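Local coordinates for Can2 (Sulfobacillus thermosulfidooxidans, PDB 7BDV), which binds cyclic tetra-adenylate through its CARF domains and acts as a dual-specificity nuclease that potentiates type III CRISPR defence, at residues T13-L18 with A90-T95; Q75-C80 with A102-D107. All coordinates share one frame; numbering follows the deposited sequence.

Contact 1. Residues T13-L18 with A90-T95. With nucleotides of chain E.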
loop_
_atom_site.group_PDB
_atom_site.type_symbol
_atom_site.label_atom_id
_atom_site.label_comp_id
_atom_site.label_asym_id
_atom_site.label_seq_id
_atom_site.Cartn_x
_atom_site.Cartn_y
_atom_site.Cartn_z
ATOM N N THR A 13 25.530 -9.613 22.957
ATOM C CA THR A 13 24.163 -9.076 23.169
ATOM C C THR A 13 23.788 -8.193 21.979
ATOM O O THR A 13 24.512 -7.218 21.709
ATOM C CB THR A 13 24.093 -8.351 24.521
ATOM O OG1 THR A 13 24.378 -9.294 25.569
ATOM C CG2 THR A 13 22.747 -7.712 24.769
ATOM N N TYR A 14 22.711 -8.540 21.293
ATOM C CA TYR A 14 22.183 -7.831 20.100
ATOM C C TYR A 14 20.944 -7.038 20.529
ATOM O O TYR A 14 20.004 -7.625 21.086
ATOM C CB TYR A 14 21.956 -8.887 19.026
ATOM C CG TYR A 14 21.257 -8.454 17.773
ATOM C CD1 TYR A 14 21.939 -7.809 16.769
ATOM C CD2 TYR A 14 19.929 -8.752 17.567
ATOM C CE1 TYR A 14 21.325 -7.489 15.566
ATOM C CE2 TYR A 14 19.286 -8.425 16.382
ATOM C CZ TYR A 14 19.986 -7.756 15.398
ATOM O OH TYR A 14 19.368 -7.415 14.233
ATOM N N VAL A 15 20.990 -5.722 20.374
ATOM C CA VAL A 15 19.898 -4.808 20.798
ATOM C C VAL A 15 19.187 -4.318 19.539
ATOM O O VAL A 15 19.861 -3.714 18.658
ATOM C CB VAL A 15 20.423 -3.650 21.655
ATOM C CG1 VAL A 15 19.320 -2.681 22.056
ATOM C CG2 VAL A 15 21.165 -4.165 22.879
ATOM N N CYS A 16 17.886 -4.550 19.431
ATOM C CA CYS A 16 17.156 -4.024 18.259
ATOM C C CYS A 16 15.858 -3.335 18.654
ATOM O O CYS A 16 15.292 -3.583 19.755
ATOM C CB CYS A 16 17.036 -5.055 17.156
ATOM S SG CYS A 16 16.449 -6.653 17.721
ATOM N N LEU A 17 15.457 -2.405 17.790
ATOM C CA LEU A 17 14.291 -1.513 18.023
ATOM C C LEU A 17 13.154 -2.042 17.164
ATOM O O LEU A 17 13.301 -1.974 15.934
ATOM C CB LEU A 17 14.666 -0.083 17.601
ATOM C CG LEU A 17 15.589 0.686 18.528
ATOM C CD1 LEU A 17 16.852 -0.088 18.828
ATOM C CD2 LEU A 17 15.946 2.027 17.914
ATOM N N LEU A 18 12.045 -2.496 17.756
ATOM C CA LEU A 18 10.936 -3.117 16.997
ATOM C C LEU A 18 10.002 -2.026 16.447
ATOM O O LEU A 18 9.731 -1.037 17.148
ATOM C CB LEU A 18 10.159 -4.077 17.894
ATOM C CG LEU A 18 10.970 -5.271 18.402
ATOM C CD1 LEU A 18 10.046 -6.394 18.856
ATOM C CD2 LEU A 18 11.926 -5.801 17.342
ATOM N N ALA A 90 27.430 -5.108 24.308
ATOM C CA ALA A 90 26.203 -5.056 23.498
ATOM C C ALA A 90 26.576 -4.551 22.096
ATOM O O ALA A 90 27.517 -3.760 21.999
ATOM C CB ALA A 90 25.215 -4.172 24.192
ATOM N N ILE A 91 25.852 -4.979 21.063
ATOM C CA ILE A 91 25.888 -4.390 19.685
ATOM C C ILE A 91 24.470 -3.889 19.361
ATOM O O ILE A 91 23.506 -4.570 19.741
ATOM C CB ILE A 91 26.419 -5.418 18.665
ATOM C CG1 ILE A 91 26.222 -4.998 17.207
ATOM C CG2 ILE A 91 25.792 -6.776 18.901
ATOM C CD1 ILE A 91 27.002 -5.844 16.243
ATOM N N LEU A 92 24.361 -2.727 18.714
ATOM C CA LEU A 92 23.070 -2.074 18.377
ATOM C C LEU A 92 22.801 -2.261 16.886
ATOM O O LEU A 92 23.671 -1.939 16.070
ATOM C CB LEU A 92 23.109 -0.590 18.736
ATOM C CG LEU A 92 21.872 0.206 18.328
ATOM C CD1 LEU A 92 20.694 -0.185 19.183
ATOM C CD2 LEU A 92 22.115 1.705 18.447
ATOM N N ASN A 93 21.616 -2.774 16.571
ATOM C CA ASN A 93 20.951 -2.670 15.251
ATOM C C ASN A 93 20.053 -1.433 15.295
ATOM O O ASN A 93 19.059 -1.476 15.969
ATOM C CB ASN A 93 20.214 -3.950 14.891
ATOM C CG ASN A 93 19.715 -3.928 13.455
ATOM O OD1 ASN A 93 19.560 -2.859 12.844
ATOM N ND2 ASN A 93 19.442 -5.099 12.932
ATOM N N VAL A 94 20.449 -0.357 14.610
ATOM C CA VAL A 94 19.803 0.983 14.699
ATOM C C VAL A 94 18.796 1.137 13.538
ATOM O O VAL A 94 18.273 2.254 13.339
ATOM C CB VAL A 94 20.896 2.078 14.701
ATOM C CG1 VAL A 94 21.555 2.244 13.336
ATOM C CG2 VAL A 94 20.407 3.432 15.223
ATOM N N THR A 95 18.504 0.067 12.794
ATOM C CA THR A 95 17.657 0.110 11.555
ATOM C C THR A 95 16.175 0.278 11.941
ATOM O O THR A 95 15.429 0.963 11.246
ATOM C CB THR A 95 17.801 -1.146 10.680
ATOM O OG1 THR A 95 19.134 -1.654 10.730
ATOM C CG2 THR A 95 17.399 -0.891 9.239
ATOM P P A E 1 9.938 1.184 10.139
ATOM O OP1 A E 1 9.630 -0.177 10.735
ATOM O OP2 A E 1 9.112 1.388 8.880
ATOM O "O5'" A E 1 11.489 1.270 9.805
ATOM C "C5'" A E 1 12.029 0.245 8.976
ATOM C "C4'" A E 1 13.376 0.707 8.524
ATOM O "O4'" A E 1 14.101 -0.436 8.028
ATOM C "C3'" A E 1 13.378 1.707 7.362
ATOM O "O3'" A E 1 14.613 2.358 7.348
ATOM C "C2'" A E 1 13.416 0.785 6.158
ATOM O "O2'" A E 1 13.913 1.464 5.027
ATOM C "C1'" A E 1 14.443 -0.222 6.680
ATOM N N9 A E 1 14.512 -1.512 6.077
ATOM C C8 A E 1 15.672 -2.189 5.833
ATOM N N7 A E 1 15.477 -3.368 5.313
ATOM C C5 A E 1 14.107 -3.486 5.243
ATOM C C6 A E 1 13.275 -4.520 4.794
ATOM N N6 A E 1 13.720 -5.678 4.324
ATOM N N1 A E 1 11.949 -4.321 4.886
ATOM C C2 A E 1 11.500 -3.163 5.366
ATOM N N3 A E 1 12.172 -2.117 5.778
ATOM C C4 A E 1 13.492 -2.348 5.722
HETATM O O HOH W 1 16.582 -1.875 15.221
#
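T13-L18 and A90-T95 carry two neighbouring parallel strands, 13-17 and 90-93, in the middle of the CARF-domain sheet. V15 ties them together through both its backbone N and its O: the N gives a hydrogen bond to I91 O at 2.8 Å, and the O accepts from N93 N at 2.9 Å. One rung earlier I91 N donates to T13 O at 2.7 Å. At the far end the strands diverge, and a water takes over, accepting from L17 N and donating to N93 O (2.6 Å).

On the face of Y14 and N93, the two side chains run side by side in the same direction, both with CG anti to the backbone N (chi1 172° and -171°). That brings the phenol along the amide, their planes 65° apart. N93 ND2 donates to Y14 OH at 2.7 Å, with the hydroxyl close to the amide plane. Backbone oxygens P24 O, for ND2, and N25 O, for the hydroxyl, complete this buried polar cluster under helix 23-31. The other end of the same amide makes an Asx turn, N93 OD1 accepting from T95 N at 3.1 Å, so both ends of the amide are held and its rotation is fixed.

On the other face, V15, L17 and L92 meet through methyl groups. L92 CD1 sits 4.0 Å from V15 CG1 and also touches L17 CD1, under helix 99-111. Just past the turn, T95 CG2 comes 3.5 Å from O4' of A1 of chain E, placing the C-terminal strand ends of this Rossmann-like CARF sheet beside the cyclic tetra-adenylate.

Contact 2. Residues Q75-C80 with A102-D107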
loop_
_atom_site.group_PDB
_atom_site.type_symbol
_atom_site.label_atom_id
_atom_site.label_comp_id
_atom_site.label_asym_id
_atom_site.label_seq_id
_atom_site.Cartn_x
_atom_site.Cartn_y
_atom_site.Cartn_z
ATOM N N GLN A 75 14.387 9.392 27.983
ATOM C CA GLN A 75 13.976 8.117 28.622
ATOM C C GLN A 75 14.616 6.937 27.882
ATOM O O GLN A 75 15.002 5.940 28.545
ATOM C CB GLN A 75 12.454 8.034 28.669
ATOM C CG GLN A 75 11.808 9.082 29.575
ATOM C CD GLN A 75 11.661 10.453 28.944
ATOM O OE1 GLN A 75 12.352 10.823 27.982
ATOM N NE2 GLN A 75 10.729 11.220 29.480
ATOM N N THR A 76 14.747 7.015 26.550
ATOM C CA THR A 76 15.371 5.930 25.755
ATOM C C THR A 76 16.867 5.927 26.048
ATOM O O THR A 76 17.418 4.822 26.152
ATOM C CB THR A 76 15.001 6.024 24.272
ATOM O OG1 THR A 76 13.587 5.869 24.243
ATOM C CG2 THR A 76 15.632 4.956 23.408
ATOM N N GLN A 77 17.484 7.106 26.167
ATOM C CA GLN A 77 18.914 7.263 26.558
ATOM C C GLN A 77 19.160 6.564 27.903
ATOM O O GLN A 77 20.205 5.904 28.038
ATOM C CB GLN A 77 19.305 8.737 26.655
ATOM C CG GLN A 77 19.557 9.386 25.300
ATOM C CD GLN A 77 19.894 10.845 25.460
ATOM O OE1 GLN A 77 19.157 11.614 26.063
ATOM N NE2 GLN A 77 21.035 11.244 24.946
ATOM N N ARG A 78 18.242 6.712 28.862
ATOM C CA ARG A 78 18.376 6.099 30.214
ATOM C C ARG A 78 18.293 4.567 30.095
ATOM O O ARG A 78 19.084 3.891 30.755
ATOM C CB ARG A 78 17.329 6.667 31.177
ATOM N N ILE A 79 17.386 4.032 29.278
ATOM C CA ILE A 79 17.206 2.556 29.111
ATOM C C ILE A 79 18.460 1.968 28.446
ATOM O O ILE A 79 18.902 0.874 28.863
ATOM C CB ILE A 79 15.914 2.227 28.337
ATOM C CG1 ILE A 79 14.670 2.699 29.098
ATOM C CG2 ILE A 79 15.850 0.748 27.994
ATOM N N CYS A 80 19.020 2.651 27.444
ATOM C CA CYS A 80 20.246 2.201 26.740
ATOM C C CYS A 80 21.442 2.250 27.710
ATOM O O CYS A 80 22.227 1.286 27.720
ATOM C CB CYS A 80 20.484 2.994 25.464
ATOM S SG CYS A 80 19.284 2.573 24.174
ATOM N N ALA A 102 15.925 5.627 17.616
ATOM C CA ALA A 102 17.186 5.342 16.978
ATOM C C ALA A 102 18.227 6.387 17.368
ATOM O O ALA A 102 19.353 5.974 17.638
ATOM C CB ALA A 102 17.025 5.262 15.471
ATOM N N LEU A 103 17.902 7.688 17.355
ATOM C CA LEU A 103 18.876 8.746 17.736
ATOM C C LEU A 103 19.343 8.529 19.190
ATOM O O LEU A 103 20.537 8.675 19.465
ATOM C CB LEU A 103 18.243 10.132 17.589
ATOM C CG LEU A 103 18.004 10.601 16.149
ATOM C CD1 LEU A 103 17.062 11.793 16.116
ATOM C CD2 LEU A 103 19.313 10.969 15.483
ATOM N N ALA A 104 18.428 8.215 20.101
ATOM C CA ALA A 104 18.709 8.034 21.545
ATOM C C ALA A 104 19.714 6.895 21.716
ATOM O O ALA A 104 20.728 7.096 22.401
ATOM C CB ALA A 104 17.424 7.763 22.276
ATOM N N ALA A 105 19.449 5.759 21.084
ATOM C CA ALA A 105 20.236 4.514 21.231
ATOM C C ALA A 105 21.587 4.702 20.553
ATOM O O ALA A 105 22.604 4.377 21.145
ATOM C CB ALA A 105 19.447 3.348 20.676
ATOM N N PHE A 106 21.610 5.238 19.333
ATOM C CA PHE A 106 22.867 5.565 18.629
ATOM C C PHE A 106 23.780 6.375 19.550
ATOM O O PHE A 106 24.957 5.982 19.745
ATOM C CB PHE A 106 22.581 6.326 17.336
ATOM C CG PHE A 106 23.789 6.507 16.477
ATOM C CD1 PHE A 106 24.217 5.500 15.625
ATOM C CD2 PHE A 106 24.476 7.702 16.489
ATOM C CE1 PHE A 106 25.312 5.696 14.799
ATOM C CE2 PHE A 106 25.554 7.906 15.638
ATOM C CZ PHE A 106 25.981 6.898 14.807
ATOM N N ASP A 107 23.258 7.471 20.105
ATOM C CA ASP A 107 24.015 8.408 20.973
ATOM C C ASP A 107 24.747 7.656 22.103
ATOM O O ASP A 107 25.939 7.927 22.306
ATOM C CB ASP A 107 23.092 9.478 21.558
ATOM C CG ASP A 107 23.849 10.507 22.381
ATOM O OD1 ASP A 107 24.472 11.405 21.775
ATOM O OD2 ASP A 107 23.835 10.387 23.635
#
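T76, Q77 and C80 meet A104, A105 and D107 where two helices of the CARF domain pack, the axes of their short segments 8.2 Å apart at closest approach and crossing at -39°. Small side chains allow this closeness. T76 points its methyl inward, CG2 anti to the backbone N, and brings it to 3.5 Å from A104 CB; the hydroxyl is turned back to its own helix, where OG1 is hydrogen-bonded to Q72 O. One turn on, C80 SG lies against A105, 3.6 Å from its CB.

Q77 runs along the partly exposed edge of the contact. Its CG passes A104 CB at 4.0 Å, and beyond it the chain stays extended, carrying the amide past the alanine to D107. There NE2 donates to OD2 at 3.2 Å, a bent bond with an N-H...O angle of 140°. The oxygen lies nearly in the glutamine's amide plane, yet the nitrogen approaches from above the carboxylate plane, the two groups being turned 62° from each other. D107 reaches out to meet it with CG anti to the backbone N. Close packing on alanines, with a glutamine-aspartate hydrogen bond at its edge, joins helices 73-86 and 99-111, neighbours on one side of the Rossmann-like sheet.

Overall arrangement
Strand 90-93 follows helix 73-86 and precedes helix 99-111, so the two contacts interlock along the chain, their centres 11 Å apart. Contact 1 is sheet core: backbone hydrogen bonds set its register, and its polar side chains are buried with partners to match. Contact 2 lies in the helical layer over that sheet, buried through its small side chains but with a partly exposed glutamine-aspartate pair at its edge. The layers meet through L92 CD2, packed 3.7 Å from F106 N, and L17 CD2, packed against A102. Both contacts also reach the second subunit: V94, A102 and F106 pack on its residues, while T95 O accepts from K99 of that subunit.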